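Local coordinates for myosin-4 (Saccharomyces cerevisiae, PDB 3MMI), which is a type V myosin motor that carries mRNAs such as ASH1 into the bud through She3, its C-terminal globular tail being the part described here, at residues E96-G101 / N196-V201; S183-F188 / I250-S255. One frame throughout, in Å; residues are numbered along the deposited sequence.

Contact 1. Residues E96-G101 / N196-V201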
loop_
_atom_site.group_PDB
_atom_site.type_symbol
_atom_site.label_atom_id
_atom_site.label_comp_id
_atom_site.label_asym_id
_atom_site.label_seq_id
_atom_site.Cartn_x
_atom_site.Cartn_y
_atom_site.Cartn_z
ATOM N N GLU A 96 17.146 -4.980 -3.272
ATOM C CA GLU A 96 16.665 -5.032 -4.634
ATOM C C GLU A 96 15.177 -4.771 -4.681
ATOM O O GLU A 96 14.619 -4.613 -5.729
ATOM C CB GLU A 96 16.990 -6.388 -5.250
ATOM C CD GLU A 96 18.850 -7.504 -6.619
ATOM O OE1 GLU A 96 19.979 -7.375 -6.159
ATOM O OE2 GLU A 96 18.476 -8.530 -7.202
ATOM N N THR A 97 14.554 -4.721 -3.520
ATOM C CA THR A 97 13.102 -4.662 -3.396
ATOM C C THR A 97 12.395 -3.465 -4.042
ATOM O O THR A 97 11.348 -3.627 -4.627
ATOM C CB THR A 97 12.686 -4.745 -1.947
ATOM O OG1 THR A 97 13.154 -5.965 -1.399
ATOM C CG2 THR A 97 11.227 -4.732 -1.821
ATOM N N MET A 98 12.990 -2.284 -3.917
ATOM C CA MET A 98 12.487 -1.082 -4.537
ATOM C C MET A 98 12.495 -1.186 -6.036
ATOM O O MET A 98 11.456 -1.139 -6.651
ATOM C CB MET A 98 13.255 0.152 -4.105
ATOM C CG MET A 98 12.541 1.417 -4.467
ATOM S SD MET A 98 13.085 2.948 -3.751
ATOM C CE MET A 98 13.812 3.668 -5.156
ATOM N N LEU A 99 13.671 -1.348 -6.620
ATOM C CA LEU A 99 13.803 -1.382 -8.075
ATOM C C LEU A 99 13.052 -2.544 -8.661
ATOM O O LEU A 99 12.288 -2.380 -9.618
ATOM C CB LEU A 99 15.272 -1.516 -8.494
ATOM C CG LEU A 99 16.146 -0.272 -8.371
ATOM C CD1 LEU A 99 17.507 -0.545 -9.011
ATOM C CD2 LEU A 99 15.459 0.842 -9.090
ATOM N N GLY A 100 13.313 -3.718 -8.102
ATOM C CA GLY A 100 12.721 -4.935 -8.604
ATOM C C GLY A 100 11.197 -4.951 -8.523
ATOM O O GLY A 100 10.540 -5.298 -9.507
ATOM N N GLY A 101 10.666 -4.610 -7.350
ATOM C CA GLY A 101 9.228 -4.459 -7.133
ATOM C C GLY A 101 8.584 -3.563 -8.191
ATOM O O GLY A 101 7.642 -3.956 -8.936
ATOM N N ASN A 196 12.053 11.571 -3.223
ATOM C CA ASN A 196 12.488 12.012 -4.602
ATOM C C ASN A 196 13.089 10.843 -5.397
ATOM O O ASN A 196 12.884 10.725 -6.548
ATOM C CB ASN A 196 13.532 13.182 -4.577
ATOM C CG ASN A 196 12.966 14.488 -4.024
ATOM O OD1 ASN A 196 13.648 15.211 -3.271
ATOM N ND2 ASN A 196 11.731 14.759 -4.319
ATOM N N GLU A 197 13.777 9.956 -4.699
ATOM C CA GLU A 197 14.390 8.828 -5.346
ATOM C C GLU A 197 13.375 7.733 -5.644
ATOM O O GLU A 197 13.473 7.051 -6.653
ATOM C CB GLU A 197 15.593 8.317 -4.524
ATOM C CG GLU A 197 16.785 9.316 -4.612
ATOM C CD GLU A 197 17.992 8.963 -3.733
ATOM O OE1 GLU A 197 18.025 7.857 -3.131
ATOM O OE2 GLU A 197 18.879 9.795 -3.620
ATOM N N PHE A 198 12.358 7.578 -4.778
ATOM C CA PHE A 198 11.248 6.671 -5.043
ATOM C C PHE A 198 10.526 7.170 -6.250
ATOM O O PHE A 198 10.168 6.423 -7.183
ATOM C CB PHE A 198 10.288 6.678 -3.832
ATOM C CG PHE A 198 9.208 5.669 -3.890
ATOM C CD1 PHE A 198 9.289 4.566 -4.744
ATOM C CD2 PHE A 198 8.144 5.740 -2.993
ATOM C CE1 PHE A 198 8.316 3.572 -4.756
ATOM C CE2 PHE A 198 7.138 4.809 -3.073
ATOM C CZ PHE A 198 7.241 3.699 -3.915
ATOM N N ASP A 199 10.286 8.463 -6.264
ATOM C CA ASP A 199 9.619 9.073 -7.385
ATOM C C ASP A 199 10.362 8.956 -8.751
ATOM O O ASP A 199 9.738 8.777 -9.804
ATOM C CB ASP A 199 9.403 10.549 -7.074
ATOM C CG ASP A 199 8.613 11.280 -8.185
ATOM O OD1 ASP A 199 7.363 11.329 -8.144
ATOM O OD2 ASP A 199 9.239 11.773 -9.159
ATOM N N ALA A 200 11.704 9.016 -8.737
ATOM C CA ALA A 200 12.502 8.846 -10.017
ATOM C C ALA A 200 12.374 7.480 -10.605
ATOM O O ALA A 200 12.284 7.341 -11.806
ATOM C CB ALA A 200 14.016 9.156 -9.765
ATOM N N VAL A 201 12.504 6.450 -9.756
ATOM C CA VAL A 201 12.387 5.064 -10.185
ATOM C C VAL A 201 10.977 4.826 -10.766
ATOM O O VAL A 201 10.821 4.342 -11.849
ATOM C CB VAL A 201 12.609 4.163 -9.035
ATOM C CG1 VAL A 201 12.387 2.714 -9.488
ATOM C CG2 VAL A 201 13.999 4.370 -8.413
#
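In the all-helical globular (dilute) tail, M98 in the first turn of helix 97-108 reaches across to F198 and V201 near the C-terminal end of helix 185-204. The two short axes run in nearly the same direction, 26° apart and 10.7 Å at their closest, a spacing that side chains rather than backbones have to bridge. M98 does most of this. With CG anti to the backbone N (chi1 -166°) and the next torsion also extended, its chain runs straight out from its helix and bends only at the thioether, which brings the methyl down on the other helix. There CE lies 3.7 Å from the backbone O of E197 and 4.0 Å from F198 CA, and it presses on V201 CG2 at 3.3 Å, closer than ordinary van der Waals contact. The sulfur makes a Met-aromatic contact: SD stands 5.2 Å from the centroid of the F198 ring, 49° off its normal, an oblique approach in which CD1 is the ring atom near the sulfur. This is side-by-side helix packing within the dilute domain, apolar across the two segments, with no hydrogen bond between them. V201 uses both branches: CG2 takes the M98 methyl and also borders L99 CD2, while CG1 meets L99 CD2 more closely, at 3.6 Å, the leucine and valine side chains lying roughly at right angles. The buried F198 also meets F160 of helix 132-168 and touches I215 and T219 of helix 209-234, and L99 also touches F205.

Contact 2. Residues S183-F188 / I250-S255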
loop_
_atom_site.group_PDB
_atom_site.type_symbol
_atom_site.label_atom_id
_atom_site.label_comp_id
_atom_site.label_asym_id
_atom_site.label_seq_id
_atom_site.Cartn_x
_atom_site.Cartn_y
_atom_site.Cartn_z
ATOM N N SER A 183 16.240 19.755 15.637
ATOM C CA SER A 183 15.710 20.321 14.424
ATOM C C SER A 183 14.855 19.325 13.663
ATOM O O SER A 183 13.815 19.669 13.139
ATOM C CB SER A 183 16.860 20.686 13.518
ATOM O OG SER A 183 17.679 19.570 13.295
ATOM N N GLY A 184 15.383 18.107 13.576
ATOM C CA GLY A 184 14.757 16.967 12.970
ATOM C C GLY A 184 15.275 16.828 11.586
ATOM O O GLY A 184 15.010 15.865 10.901
ATOM N N ASP A 185 16.064 17.827 11.235
ATOM C CA ASP A 185 16.329 18.351 9.905
ATOM C C ASP A 185 17.037 17.422 8.957
ATOM O O ASP A 185 16.818 17.420 7.794
ATOM C CB ASP A 185 17.222 19.568 10.066
ATOM C CG ASP A 185 16.470 20.817 10.319
ATOM O OD1 ASP A 185 15.253 20.785 10.461
ATOM O OD2 ASP A 185 17.133 21.853 10.367
ATOM N N GLU A 186 17.946 16.681 9.507
ATOM C CA GLU A 186 18.803 15.717 8.813
ATOM C C GLU A 186 17.935 14.548 8.413
ATOM O O GLU A 186 18.089 13.971 7.335
ATOM C CB GLU A 186 19.922 15.242 9.741
ATOM C CG GLU A 186 21.312 15.525 9.258
ATOM N N LYS A 187 17.060 14.156 9.333
ATOM C CA LYS A 187 16.195 13.004 9.142
ATOM C C LYS A 187 15.130 13.386 8.089
ATOM O O LYS A 187 14.873 12.620 7.140
ATOM C CB LYS A 187 15.589 12.557 10.501
ATOM C CG LYS A 187 16.590 11.913 11.430
ATOM C CD LYS A 187 15.879 11.155 12.498
ATOM C CE LYS A 187 16.874 10.356 13.365
ATOM N NZ LYS A 187 17.986 11.193 13.709
ATOM N N PHE A 188 14.558 14.554 8.225
ATOM C CA PHE A 188 13.630 15.022 7.226
ATOM C C PHE A 188 14.260 15.154 5.840
ATOM O O PHE A 188 13.675 14.859 4.796
ATOM C CB PHE A 188 12.872 16.306 7.637
ATOM C CG PHE A 188 11.637 16.035 8.474
ATOM C CD1 PHE A 188 11.670 16.177 9.858
ATOM C CD2 PHE A 188 10.456 15.549 7.888
ATOM C CE1 PHE A 188 10.566 15.868 10.629
ATOM C CE2 PHE A 188 9.313 15.242 8.649
ATOM C CZ PHE A 188 9.346 15.359 10.013
ATOM N N ILE A 250 4.005 15.794 11.275
ATOM C CA ILE A 250 3.203 15.160 10.240
ATOM C C ILE A 250 3.067 16.123 9.042
ATOM O O ILE A 250 3.231 15.801 7.870
ATOM C CB ILE A 250 1.791 14.703 10.789
ATOM C CG1 ILE A 250 1.939 13.410 11.655
ATOM C CG2 ILE A 250 0.848 14.442 9.656
ATOM C CD1 ILE A 250 0.672 13.023 12.281
ATOM N N GLU A 251 2.732 17.334 9.393
ATOM C CA GLU A 251 2.598 18.415 8.354
ATOM C C GLU A 251 3.904 18.636 7.595
ATOM O O GLU A 251 3.885 18.755 6.416
ATOM C CB GLU A 251 2.084 19.763 8.888
ATOM C CG GLU A 251 0.736 19.815 9.689
ATOM C CD GLU A 251 -0.307 18.638 9.470
ATOM O OE1 GLU A 251 -0.610 17.886 10.480
ATOM O OE2 GLU A 251 -0.830 18.462 8.317
ATOM N N ARG A 252 5.040 18.516 8.242
ATOM C CA ARG A 252 6.285 18.460 7.573
ATOM C C ARG A 252 6.397 17.284 6.625
ATOM O O ARG A 252 6.782 17.479 5.486
ATOM C CB ARG A 252 7.415 18.366 8.614
ATOM C CG ARG A 252 8.494 19.280 8.301
ATOM C CD ARG A 252 9.659 19.132 9.279
ATOM N NE ARG A 252 10.904 19.486 8.618
ATOM C CZ ARG A 252 12.077 19.634 9.257
ATOM N NH1 ARG A 252 12.186 19.519 10.591
ATOM N NH2 ARG A 252 13.121 19.977 8.565
ATOM N N LEU A 253 6.142 16.060 7.108
ATOM C CA LEU A 253 6.103 14.847 6.244
ATOM C C LEU A 253 5.168 15.031 5.051
ATOM O O LEU A 253 5.497 14.642 3.908
ATOM C CB LEU A 253 5.650 13.660 7.082
ATOM C CG LEU A 253 5.643 12.327 6.357
ATOM C CD1 LEU A 253 6.064 11.212 7.369
ATOM C CD2 LEU A 253 4.306 12.132 5.711
ATOM N N VAL A 254 3.995 15.601 5.303
ATOM C CA VAL A 254 2.957 15.693 4.275
ATOM C C VAL A 254 3.238 16.811 3.165
ATOM O O VAL A 254 2.762 16.713 2.069
ATOM C CB VAL A 254 1.597 15.953 4.947
ATOM C CG1 VAL A 254 0.761 16.909 4.218
ATOM C CG2 VAL A 254 0.900 14.660 5.130
ATOM N N SER A 255 3.978 17.848 3.580
ATOM C CA SER A 255 4.444 18.913 2.706
ATOM C C SER A 255 5.126 18.394 1.400
ATOM O O SER A 255 4.832 18.922 0.362
ATOM C CB SER A 255 5.343 19.909 3.452
ATOM O OG SER A 255 6.607 19.336 3.717
#
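R252 is the first residue of 250-255 to meet 183-188, and it carries most of the contact. Its chain, extended from CG to NE, crosses one face of the F188 ring: CB lies 3.7 Å from CE2, and CD sits over the ring centre, 3.5 Å from the centroid, a CH-pi contact. Farther out, the guanidinium continues over the CG and CD1 side of the ring, its plane only 14° from that of the ring. Beyond the ring the group reaches the start of helix 185-204, where G184 is the N-cap residue. NH1 donates to S183 O at 3.0 Å, the acceptor lying practically in the guanidinium plane, although the hydrogen bond is noticeably bent. NH2 forms a straighter bond (155°) to D185 OD1 at 3.0 Å, and NH1 adds a weak one to the same oxygen, both part of a salt bridge. NH2 meets OD1 from above the carboxylate plane, which stands 88° to the guanidinium. The arginine thus ties helix 240-257 to the first turn of its neighbour in the dilute domain, its charge turned to the exposed D185 while its methylene groups cover the buried F188 ring. A leucine in its place would probably leave D185 without its charged mate and S183 O without this donor. L253 comes next: its backbone N approaches F188 CE2 obliquely at 3.6 Å, and its CB lies 4.3 Å from that carbon. At S255, OG donates to R252 O at 2.6 Å, a bond within its own helix.

How the contacts relate
Both contacts use helix 185-204, contact 2 at its N-terminal start and contact 1 near its other end, with centres about 21 Å apart and about 8 Å between nearest atoms. Each gives that helix a different neighbour: helix 97-108 in contact 1, helix 240-257 in contact 2. Contact 1 lies farther in, its centre about 14 Å from the centre of the chain, against about 21 Å for contact 2, yet it is a surface contact with one buried residue, F198, whereas contact 2 is partly buried through F188 and L253. Their chemistry differs too: methyl groups and a sulfur in the first, a charged and hydrogen-bonded helix start backed by an aromatic ring in the second.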